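Local coordinates for putative MCP-type signal transduction protein (Campylobacter jejuni subsp. jejuni serotype O:2, PDB 4WY9) that probably senses chemical stimuli for chemotaxis through the periplasmic tandem-PAS sensing domain of a transmembrane chemoreceptor, at residues 75-84 against 180-191; 127-137 against 149-158. One frame throughout, in Å; residues are numbered along the deposited sequence.

Interaction 1: 75-84 against 180-191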
loop_
_atom_site.group_PDB
_atom_site.type_symbol
_atom_site.label_atom_id
_atom_site.label_comp_id
_atom_site.label_asym_id
_atom_site.label_seq_id
_atom_site.Cartn_x
_atom_site.Cartn_y
_atom_site.Cartn_z
ATOM N N TYR A 75 -1.215 -11.109 0.291
ATOM C CA TYR A 75 -0.776 -10.033 1.170
ATOM C C TYR A 75 -1.860 -9.000 1.358
ATOM O O TYR A 75 -1.750 -8.221 2.256
ATOM C CB TYR A 75 0.506 -9.340 0.651
ATOM C CG TYR A 75 1.701 -10.274 0.494
ATOM C CD1 TYR A 75 2.545 -10.592 1.556
ATOM C CD2 TYR A 75 1.981 -10.805 -0.731
ATOM C CE1 TYR A 75 3.632 -11.453 1.379
ATOM C CE2 TYR A 75 3.053 -11.658 -0.934
ATOM C CZ TYR A 75 3.882 -11.991 0.094
ATOM O OH TYR A 75 4.941 -12.871 -0.254
ATOM N N SER A 76 -2.878 -8.978 0.495
ATOM C CA SER A 76 -4.035 -8.090 0.658
ATOM C C SER A 76 -4.860 -8.553 1.856
ATOM O O SER A 76 -5.234 -9.699 1.994
ATOM C CB SER A 76 -4.900 -8.072 -0.581
ATOM O OG SER A 76 -5.347 -9.370 -0.923
ATOM N N ASN A 77 -5.070 -7.643 2.762
ATOM C CA ASN A 77 -5.861 -7.878 3.943
ATOM C C ASN A 77 -7.315 -7.721 3.637
ATOM O O ASN A 77 -8.184 -8.377 4.282
ATOM C CB ASN A 77 -5.345 -6.940 5.060
ATOM C CG ASN A 77 -3.858 -7.183 5.381
ATOM O OD1 ASN A 77 -2.898 -6.555 4.761
ATOM N ND2 ASN A 77 -3.634 -8.030 6.374
ATOM N N PHE A 78 -7.630 -6.847 2.676
ATOM C CA PHE A 78 -8.995 -6.689 2.236
ATOM C C PHE A 78 -9.075 -6.587 0.730
ATOM O O PHE A 78 -8.153 -6.105 0.062
ATOM C CB PHE A 78 -9.617 -5.431 2.870
ATOM C CG PHE A 78 -9.603 -5.439 4.371
ATOM C CD1 PHE A 78 -10.661 -6.004 5.099
ATOM C CD2 PHE A 78 -8.502 -4.942 5.093
ATOM C CE1 PHE A 78 -10.626 -6.039 6.472
ATOM C CE2 PHE A 78 -8.505 -4.954 6.477
ATOM C CZ PHE A 78 -9.562 -5.497 7.161
ATOM N N THR A 79 -10.224 -6.995 0.198
ATOM C CA THR A 79 -10.518 -6.903 -1.218
ATOM C C THR A 79 -11.904 -6.301 -1.342
ATOM O O THR A 79 -12.781 -6.602 -0.533
ATOM C CB THR A 79 -10.448 -8.305 -1.896
ATOM O OG1 THR A 79 -9.052 -8.767 -1.905
ATOM C CG2 THR A 79 -11.012 -8.278 -3.294
ATOM N N TYR A 80 -12.097 -5.424 -2.305
ATOM C CA TYR A 80 -13.422 -4.799 -2.480
ATOM C C TYR A 80 -13.800 -4.587 -3.911
ATOM O O TYR A 80 -12.963 -4.248 -4.756
ATOM C CB TYR A 80 -13.507 -3.469 -1.718
ATOM C CG TYR A 80 -12.307 -2.569 -1.899
ATOM C CD1 TYR A 80 -12.227 -1.665 -2.970
ATOM C CD2 TYR A 80 -11.237 -2.619 -1.014
ATOM C CE1 TYR A 80 -11.141 -0.849 -3.109
ATOM C CE2 TYR A 80 -10.125 -1.805 -1.176
ATOM C CZ TYR A 80 -10.087 -0.926 -2.225
ATOM O OH TYR A 80 -8.974 -0.091 -2.392
ATOM N N LEU A 81 -15.094 -4.768 -4.188
ATOM C CA LEU A 81 -15.715 -4.399 -5.438
ATOM C C LEU A 81 -16.780 -3.373 -5.154
ATOM O O LEU A 81 -17.776 -3.665 -4.482
ATOM C CB LEU A 81 -16.311 -5.597 -6.169
ATOM C CG LEU A 81 -17.004 -5.240 -7.489
ATOM C CD1 LEU A 81 -16.045 -4.672 -8.508
ATOM C CD2 LEU A 81 -17.704 -6.454 -8.073
ATOM N N TYR A 82 -16.586 -2.161 -5.666
ATOM C CA TYR A 82 -17.552 -1.072 -5.565
ATOM C C TYR A 82 -18.234 -0.964 -6.926
ATOM O O TYR A 82 -17.559 -0.811 -7.935
ATOM C CB TYR A 82 -16.830 0.215 -5.173
ATOM C CG TYR A 82 -17.628 1.496 -5.254
ATOM C CD1 TYR A 82 -18.976 1.553 -4.931
ATOM C CD2 TYR A 82 -17.008 2.674 -5.636
ATOM C CE1 TYR A 82 -19.682 2.744 -5.013
ATOM C CE2 TYR A 82 -17.690 3.854 -5.717
ATOM C CZ TYR A 82 -19.028 3.897 -5.420
ATOM O OH TYR A 82 -19.692 5.101 -5.498
ATOM N N LEU A 83 -19.558 -1.080 -6.973
ATOM C CA LEU A 83 -20.302 -0.867 -8.206
ATOM C C LEU A 83 -21.151 0.391 -8.084
ATOM O O LEU A 83 -21.893 0.536 -7.110
ATOM C CB LEU A 83 -21.192 -2.055 -8.528
ATOM C CG LEU A 83 -20.456 -3.380 -8.789
ATOM C CD1 LEU A 83 -21.439 -4.488 -9.064
ATOM C CD2 LEU A 83 -19.495 -3.280 -9.932
ATOM N N ILE A 84 -21.059 1.288 -9.055
ATOM C CA ILE A 84 -21.722 2.583 -8.975
ATOM C C ILE A 84 -23.230 2.506 -9.181
ATOM O O ILE A 84 -23.987 3.330 -8.604
ATOM C CB ILE A 84 -21.134 3.582 -10.018
ATOM C CG1 ILE A 84 -19.617 3.540 -10.009
ATOM C CG2 ILE A 84 -21.646 4.988 -9.790
ATOM C CD1 ILE A 84 -19.024 4.222 -11.246
ATOM N N VAL A 180 -17.931 1.459 -14.494
ATOM C CA VAL A 180 -19.098 0.982 -13.775
ATOM C C VAL A 180 -18.752 0.552 -12.378
ATOM O O VAL A 180 -19.627 0.260 -11.573
ATOM C CB VAL A 180 -19.802 -0.187 -14.530
ATOM C CG1 VAL A 180 -20.397 0.287 -15.855
ATOM C CG2 VAL A 180 -18.926 -1.394 -14.687
ATOM N N GLY A 181 -17.460 0.550 -12.022
ATOM C CA GLY A 181 -17.077 0.146 -10.705
ATOM C C GLY A 181 -15.583 0.152 -10.509
ATOM O O GLY A 181 -14.823 0.521 -11.419
ATOM N N VAL A 182 -15.147 -0.290 -9.338
ATOM C CA VAL A 182 -13.739 -0.307 -8.959
ATOM C C VAL A 182 -13.467 -1.596 -8.217
ATOM O O VAL A 182 -14.202 -1.920 -7.273
ATOM C CB VAL A 182 -13.360 0.887 -8.069
ATOM C CG1 VAL A 182 -11.879 0.774 -7.641
ATOM C CG2 VAL A 182 -13.624 2.211 -8.759
ATOM N N ILE A 183 -12.444 -2.332 -8.624
ATOM C CA ILE A 183 -11.982 -3.494 -7.868
ATOM C C ILE A 183 -10.640 -3.118 -7.239
ATOM O O ILE A 183 -9.726 -2.646 -7.935
ATOM C CB ILE A 183 -11.894 -4.768 -8.746
ATOM C CG1 ILE A 183 -11.494 -5.994 -7.939
ATOM C CG2 ILE A 183 -10.951 -4.565 -9.946
ATOM C CD1 ILE A 183 -12.557 -6.542 -7.063
ATOM N N GLY A 184 -10.521 -3.266 -5.937
ATOM C CA GLY A 184 -9.315 -2.875 -5.261
ATOM C C GLY A 184 -8.934 -3.758 -4.107
ATOM O O GLY A 184 -9.682 -4.662 -3.709
ATOM N N MET A 185 -7.765 -3.471 -3.554
ATOM C CA MET A 185 -7.195 -4.203 -2.461
ATOM C C MET A 185 -6.566 -3.260 -1.438
ATOM O O MET A 185 -6.061 -2.195 -1.827
ATOM C CB MET A 185 -6.111 -5.166 -2.937
ATOM C CG MET A 185 -6.551 -6.117 -4.003
ATOM S SD MET A 185 -5.067 -6.732 -4.795
ATOM C CE MET A 185 -5.675 -7.912 -5.911
ATOM N N THR A 186 -6.551 -3.683 -0.190
ATOM C CA THR A 186 -5.925 -2.952 0.889
ATOM C C THR A 186 -4.814 -3.764 1.488
ATOM O O THR A 186 -5.051 -4.898 1.899
ATOM C CB THR A 186 -6.925 -2.571 2.007
ATOM O OG1 THR A 186 -8.040 -1.901 1.455
ATOM C CG2 THR A 186 -6.270 -1.712 3.041
ATOM N N LEU A 187 -3.616 -3.171 1.582
ATOM C CA LEU A 187 -2.493 -3.737 2.306
ATOM C C LEU A 187 -2.385 -3.050 3.656
ATOM O O LEU A 187 -2.326 -1.822 3.721
ATOM C CB LEU A 187 -1.202 -3.563 1.520
ATOM C CG LEU A 187 0.121 -3.931 2.190
ATOM C CD1 LEU A 187 0.195 -5.385 2.526
ATOM C CD2 LEU A 187 1.279 -3.523 1.273
ATOM N N ASP A 188 -2.404 -3.842 4.721
ATOM C CA ASP A 188 -2.147 -3.362 6.072
ATOM C C ASP A 188 -0.642 -3.342 6.302
ATOM O O ASP A 188 0.011 -4.378 6.236
ATOM C CB ASP A 188 -2.857 -4.255 7.083
ATOM C CG ASP A 188 -2.692 -3.824 8.527
ATOM O OD1 ASP A 188 -1.773 -3.053 8.869
ATOM O OD2 ASP A 188 -3.489 -4.308 9.357
ATOM N N PHE A 189 -0.067 -2.170 6.578
ATOM C CA PHE A 189 1.377 -2.081 6.703
ATOM C C PHE A 189 1.942 -2.872 7.883
ATOM O O PHE A 189 3.150 -3.078 7.947
ATOM C CB PHE A 189 1.835 -0.627 6.768
ATOM C CG PHE A 189 1.871 0.042 5.407
ATOM C CD1 PHE A 189 2.744 -0.419 4.418
ATOM C CD2 PHE A 189 1.030 1.096 5.104
ATOM C CE1 PHE A 189 2.803 0.162 3.185
ATOM C CE2 PHE A 189 1.079 1.687 3.852
ATOM C CZ PHE A 189 1.953 1.226 2.889
ATOM N N SER A 190 1.092 -3.322 8.812
ATOM C CA SER A 190 1.551 -4.218 9.871
ATOM C C SER A 190 2.225 -5.441 9.282
ATOM O O SER A 190 3.146 -6.011 9.883
ATOM C CB SER A 190 0.383 -4.676 10.794
ATOM O OG SER A 190 -0.144 -3.578 11.565
ATOM N N ASP A 191 1.752 -5.901 8.134
ATOM C CA ASP A 191 2.316 -7.091 7.514
ATOM C C ASP A 191 3.669 -6.860 6.864
ATOM O O ASP A 191 4.451 -7.796 6.704
ATOM C CB ASP A 191 1.316 -7.633 6.504
ATOM C CG ASP A 191 0.082 -8.165 7.172
ATOM O OD1 ASP A 191 0.154 -8.740 8.299
ATOM O OD2 ASP A 191 -0.969 -7.997 6.573
#
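The first torsion of Y80, chi1 46°, sets CG between its backbone N and carbonyl carbon and swings the ring across the neighbouring strand onto G184. That of N77, chi1 -59°, places CG beside its own N, and the amide reaches D191. Around them strands 78-83 and 180-188 run antiparallel, with hydrogen-bonded pairs F78-T186, Y80-G184 and Y82-V182, in the sheet of the first PDC sensor domain. Glycine suits position 184 by letting the ring lie close over its backbone, G184 C 3.6 Å above the Y80 ring plane. T186 OG1 meets the ring edge in plane, 3.4 Å from Y80 CE2, and both hydroxyls bond to N167 OD1. At the far end N77 and F78 both face T186, a classic beta bulge. N77 OD1 accepts from D188 N at 2.8 Å, met from above the carbonyl plane, and ND2 gives a 2.7 Å bond to D191 OD2, which lies in the amide plane. Asparagine, donor and acceptor at once, ties the beginning of strand 78-83 to the end of strand 180-188 and, through D191, to the helix that follows; the two bonds fix the amide's rotation, though OD1 also sits near D191 OD2, leaving the net effect on that carboxylate uncertain.

Interaction 2: 127-137 against 149-158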
loop_
_atom_site.group_PDB
_atom_site.type_symbol
_atom_site.label_atom_id
_atom_site.label_comp_id
_atom_site.label_asym_id
_atom_site.label_seq_id
_atom_site.Cartn_x
_atom_site.Cartn_y
_atom_site.Cartn_z
ATOM N N GLU A 127 -16.171 4.210 3.810
ATOM C CA GLU A 127 -14.729 4.456 3.808
ATOM C C GLU A 127 -14.123 3.939 2.505
ATOM O O GLU A 127 -13.183 4.512 1.966
ATOM C CB GLU A 127 -14.077 3.785 4.991
ATOM C CG GLU A 127 -12.613 4.042 5.148
ATOM C CD GLU A 127 -12.114 3.788 6.571
ATOM O OE1 GLU A 127 -11.599 2.731 6.790
ATOM O OE2 GLU A 127 -12.357 4.622 7.443
ATOM N N ILE A 128 -14.679 2.844 1.960
ATOM C CA ILE A 128 -14.178 2.293 0.718
ATOM C C ILE A 128 -14.541 3.197 -0.473
ATOM O O ILE A 128 -13.693 3.538 -1.298
ATOM C CB ILE A 128 -14.705 0.871 0.478
ATOM C CG1 ILE A 128 -14.243 -0.086 1.576
ATOM C CG2 ILE A 128 -14.267 0.358 -0.908
ATOM C CD1 ILE A 128 -12.753 -0.222 1.691
ATOM N N ALA A 129 -15.801 3.583 -0.554
ATOM C CA ALA A 129 -16.268 4.389 -1.654
ATOM C C ALA A 129 -15.600 5.743 -1.710
ATOM O O ALA A 129 -15.438 6.323 -2.775
ATOM C CB ALA A 129 -17.786 4.539 -1.615
ATOM N N ASN A 130 -15.196 6.255 -0.552
ATOM C CA ASN A 130 -14.590 7.569 -0.457
ATOM C C ASN A 130 -13.063 7.592 -0.500
ATOM O O ASN A 130 -12.451 8.647 -0.395
ATOM C CB ASN A 130 -15.101 8.261 0.812
ATOM C CG ASN A 130 -16.585 8.634 0.752
ATOM O OD1 ASN A 130 -17.123 8.871 -0.330
ATOM N ND2 ASN A 130 -17.255 8.609 1.875
ATOM N N LEU A 131 -12.445 6.423 -0.740
ATOM C CA LEU A 131 -10.995 6.384 -0.899
ATOM C C LEU A 131 -10.556 7.296 -2.031
ATOM O O LEU A 131 -11.228 7.390 -3.070
ATOM C CB LEU A 131 -10.530 4.978 -1.200
ATOM C CG LEU A 131 -10.568 3.934 -0.098
ATOM C CD1 LEU A 131 -10.283 2.564 -0.691
ATOM C CD2 LEU A 131 -9.585 4.258 1.006
ATOM N N GLN A 132 -9.413 7.946 -1.856
ATOM C CA GLN A 132 -8.865 8.782 -2.917
ATOM C C GLN A 132 -8.672 8.021 -4.245
ATOM O O GLN A 132 -8.965 8.540 -5.297
ATOM C CB GLN A 132 -7.567 9.449 -2.495
ATOM C CG GLN A 132 -7.102 10.530 -3.429
ATOM C CD GLN A 132 -8.067 11.713 -3.464
ATOM O OE1 GLN A 132 -8.422 12.247 -2.429
ATOM N NE2 GLN A 132 -8.498 12.091 -4.620
ATOM N N VAL A 133 -8.177 6.783 -4.181
ATOM C CA VAL A 133 -7.974 6.041 -5.427
ATOM C C VAL A 133 -9.305 5.803 -6.134
ATOM O O VAL A 133 -9.356 5.827 -7.367
ATOM C CB VAL A 133 -7.203 4.692 -5.241
ATOM C CG1 VAL A 133 -5.736 4.916 -4.905
ATOM C CG2 VAL A 133 -7.855 3.760 -4.236
ATOM N N VAL A 134 -10.361 5.554 -5.366
ATOM C CA VAL A 134 -11.679 5.329 -5.940
ATOM C C VAL A 134 -12.189 6.603 -6.594
ATOM O O VAL A 134 -12.702 6.594 -7.717
ATOM C CB VAL A 134 -12.689 4.814 -4.909
ATOM C CG1 VAL A 134 -14.087 4.835 -5.446
ATOM C CG2 VAL A 134 -12.272 3.424 -4.425
ATOM N N GLN A 135 -12.059 7.723 -5.889
ATOM C CA GLN A 135 -12.509 8.976 -6.432
ATOM C C GLN A 135 -11.730 9.373 -7.673
ATOM O O GLN A 135 -12.300 9.893 -8.644
ATOM C CB GLN A 135 -12.498 10.039 -5.377
ATOM C CG GLN A 135 -13.562 9.745 -4.301
ATOM C CD GLN A 135 -15.032 9.565 -4.894
ATOM O OE1 GLN A 135 -15.532 10.412 -5.676
ATOM N NE2 GLN A 135 -15.705 8.455 -4.553
ATOM N N ASP A 136 -10.428 9.138 -7.657
ATOM C CA ASP A 136 -9.606 9.423 -8.830
ATOM C C ASP A 136 -10.022 8.581 -10.027
ATOM O O ASP A 136 -10.045 9.068 -11.149
ATOM C CB ASP A 136 -8.141 9.202 -8.524
ATOM C CG ASP A 136 -7.553 10.244 -7.613
ATOM O OD1 ASP A 136 -8.188 11.314 -7.416
ATOM O OD2 ASP A 136 -6.451 10.000 -7.093
ATOM N N ILE A 137 -10.313 7.308 -9.803
ATOM C CA ILE A 137 -10.763 6.443 -10.892
ATOM C C ILE A 137 -12.080 6.975 -11.474
ATOM O O ILE A 137 -12.218 7.087 -12.698
ATOM C CB ILE A 137 -10.918 4.991 -10.409
ATOM C CG1 ILE A 137 -9.553 4.365 -10.208
ATOM C CG2 ILE A 137 -11.707 4.162 -11.419
ATOM C CD1 ILE A 137 -9.518 3.056 -9.489
ATOM N N TYR A 149 -4.207 2.370 -9.867
ATOM C CA TYR A 149 -4.264 3.538 -8.993
ATOM C C TYR A 149 -3.798 3.133 -7.609
ATOM O O TYR A 149 -4.353 2.232 -6.996
ATOM C CB TYR A 149 -5.675 4.099 -8.989
ATOM C CG TYR A 149 -6.101 4.630 -10.316
ATOM C CD1 TYR A 149 -6.401 3.756 -11.389
ATOM C CD2 TYR A 149 -6.185 5.992 -10.582
ATOM C CE1 TYR A 149 -6.774 4.222 -12.608
ATOM C CE2 TYR A 149 -6.575 6.451 -11.822
ATOM C CZ TYR A 149 -6.852 5.576 -12.852
ATOM O OH TYR A 149 -7.238 6.044 -14.088
ATOM N N ILE A 150 -2.754 3.805 -7.119
ATOM C CA ILE A 150 -2.144 3.452 -5.848
ATOM C C ILE A 150 -2.112 4.656 -4.929
ATOM O O ILE A 150 -1.682 5.744 -5.340
ATOM C CB ILE A 150 -0.735 2.890 -6.043
ATOM C CG1 ILE A 150 -0.826 1.624 -6.927
ATOM C CG2 ILE A 150 -0.067 2.541 -4.710
ATOM C CD1 ILE A 150 0.457 0.948 -7.171
ATOM N N GLY A 151 -2.614 4.494 -3.719
ATOM C CA GLY A 151 -2.717 5.591 -2.788
ATOM C C GLY A 151 -1.479 5.889 -1.996
ATOM O O GLY A 151 -0.433 5.275 -2.198
ATOM N N ARG A 152 -1.585 6.857 -1.088
ATOM C CA ARG A 152 -0.560 7.133 -0.092
ATOM C C ARG A 152 -0.940 6.352 1.179
ATOM O O ARG A 152 -2.080 5.860 1.299
ATOM C CB ARG A 152 -0.421 8.623 0.143
ATOM C CG ARG A 152 -1.719 9.334 0.508
ATOM C CD ARG A 152 -1.470 10.523 1.424
ATOM N NE ARG A 152 -1.032 10.027 2.730
ATOM C CZ ARG A 152 -0.771 10.790 3.768
ATOM N NH1 ARG A 152 -0.855 12.117 3.641
ATOM N NH2 ARG A 152 -0.327 10.208 4.893
ATOM N N PRO A 153 -0.040 6.272 2.166
ATOM C CA PRO A 153 -0.414 5.635 3.417
ATOM C C PRO A 153 -1.517 6.403 4.120
ATOM O O PRO A 153 -1.436 7.627 4.238
ATOM C CB PRO A 153 0.893 5.636 4.225
ATOM C CG PRO A 153 1.945 5.697 3.182
ATOM C CD PRO A 153 1.395 6.618 2.160
ATOM N N ILE A 154 -2.551 5.694 4.560
ATOM C CA ILE A 154 -3.708 6.309 5.207
ATOM C C ILE A 154 -4.141 5.482 6.385
ATOM O O ILE A 154 -3.794 4.298 6.482
ATOM C CB ILE A 154 -4.910 6.479 4.246
ATOM C CG1 ILE A 154 -5.453 5.155 3.772
ATOM C CG2 ILE A 154 -4.598 7.421 3.075
ATOM C CD1 ILE A 154 -6.761 5.223 3.019
ATOM N N LYS A 155 -4.901 6.097 7.290
ATOM C CA LYS A 155 -5.583 5.383 8.346
ATOM C C LYS A 155 -6.874 4.785 7.800
ATOM O O LYS A 155 -7.606 5.450 7.024
ATOM C CB LYS A 155 -5.886 6.316 9.506
ATOM C CG LYS A 155 -6.707 5.707 10.633
ATOM C CD LYS A 155 -7.415 6.779 11.503
ATOM C CE LYS A 155 -6.533 7.856 12.037
ATOM N NZ LYS A 155 -7.325 8.930 12.709
ATOM N N MET A 156 -7.160 3.539 8.160
ATOM C CA MET A 156 -8.455 2.932 7.829
ATOM C C MET A 156 -8.994 2.229 9.059
ATOM O O MET A 156 -8.265 1.907 10.002
ATOM C CB MET A 156 -8.343 1.952 6.683
ATOM C CG MET A 156 -7.948 2.561 5.382
ATOM S SD MET A 156 -7.883 1.367 4.025
ATOM C CE MET A 156 -9.604 1.111 3.686
ATOM N N ASN A 157 -10.288 1.972 9.045
ATOM C CA ASN A 157 -10.949 1.229 10.100
ATOM C C ASN A 157 -12.120 0.513 9.486
ATOM O O ASN A 157 -13.177 1.120 9.241
ATOM C CB ASN A 157 -11.375 2.134 11.263
ATOM C CG ASN A 157 -11.885 1.349 12.440
ATOM O OD1 ASN A 157 -12.544 0.305 12.278
ATOM N ND2 ASN A 157 -11.534 1.781 13.632
ATOM N N LEU A 158 -11.973 -0.783 9.250
ATOM C CA LEU A 158 -13.018 -1.564 8.560
ATOM C C LEU A 158 -13.704 -2.579 9.451
ATOM O O LEU A 158 -14.828 -2.988 9.158
ATOM C CB LEU A 158 -12.423 -2.262 7.363
ATOM C CG LEU A 158 -11.843 -1.343 6.290
ATOM C CD1 LEU A 158 -11.163 -2.171 5.235
ATOM C CD2 LEU A 158 -12.916 -0.468 5.685
#
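I137 lies over the face of the Y149 ring, and the two side chains meet obliquely. Its CG1 sits above the ring centre, 3.5 Å from the centroid and 14° off the normal, a close CH-pi contact, while CD1 runs on toward the CD1-CG side of the ring. A slim aliphatic branch suits this place, because it can settle flat on the aromatic face; the tyrosine hydroxyl meanwhile bonds to E145. One helical turn earlier, the compact beta-branched V133 packs its CG1 on the I150-G151 peptide, 3.4 Å from G151 N, with its CB against Y149 CB.

This is a helix laid over an antiparallel sheet, as in PAS-like sensor domains: helix 132-140 meets 149-151 through V133, D136 and I137, the weakly bonded helix 126-129 meets 156-158 through E127 and I128, and both strands 149-150 and 154-156 pair with strand 163-173. Between the helices L131, at the N-cap position of the longer one, crosses I154 at about a right angle, with CD2 3.6 Å from I154 CD1. The same CD2 touches M156 CE. M156 bends at chi3, which turns its terminal methyl toward I128 and L131; the I128 side chain crosses that of M156 at about a right angle, CD1 4.0 Å from CE. L158 also meets I128 at about a right angle, methyl to methyl, so flexible methionine and branched leucine fit round one isoleucine end.

At the other end the contact turns polar. E127 has CG anti to its backbone N (chi1 -176°), and its long, extended chain brings the carboxylate alongside CA and CB of M156, far enough to reach the next N-H. There OE1 accepts from N157 N at 2.7 Å through its syn lone pair, with a nearly straight N-H...O angle of 171°. The N157 side chain turns elsewhere, its ND2 bonding to D162 and its OD1 to G160 N.

In the fold
Interactions 1 and 2 lie about 9 Å apart between centres and belong to one sensor domain, with 127-137 and 149-158 falling in the chain between the paired strands of 75-84 and 180-191. They meet directly at the sheet face that carries Y80, Y82 and T186. L131 CD1 packs 3.4 Å from Y80 OH, and I128 CG2 lies 3.5 Å from Y80 CD1, so the ring is held between the strand of interaction 1 and the helical segment of interaction 2. M156 SD comes within 3.6 Å of T186 CG2, and V134 CG1 reaches Y82 CD2. N167 of strand 163-173 touches both contacts.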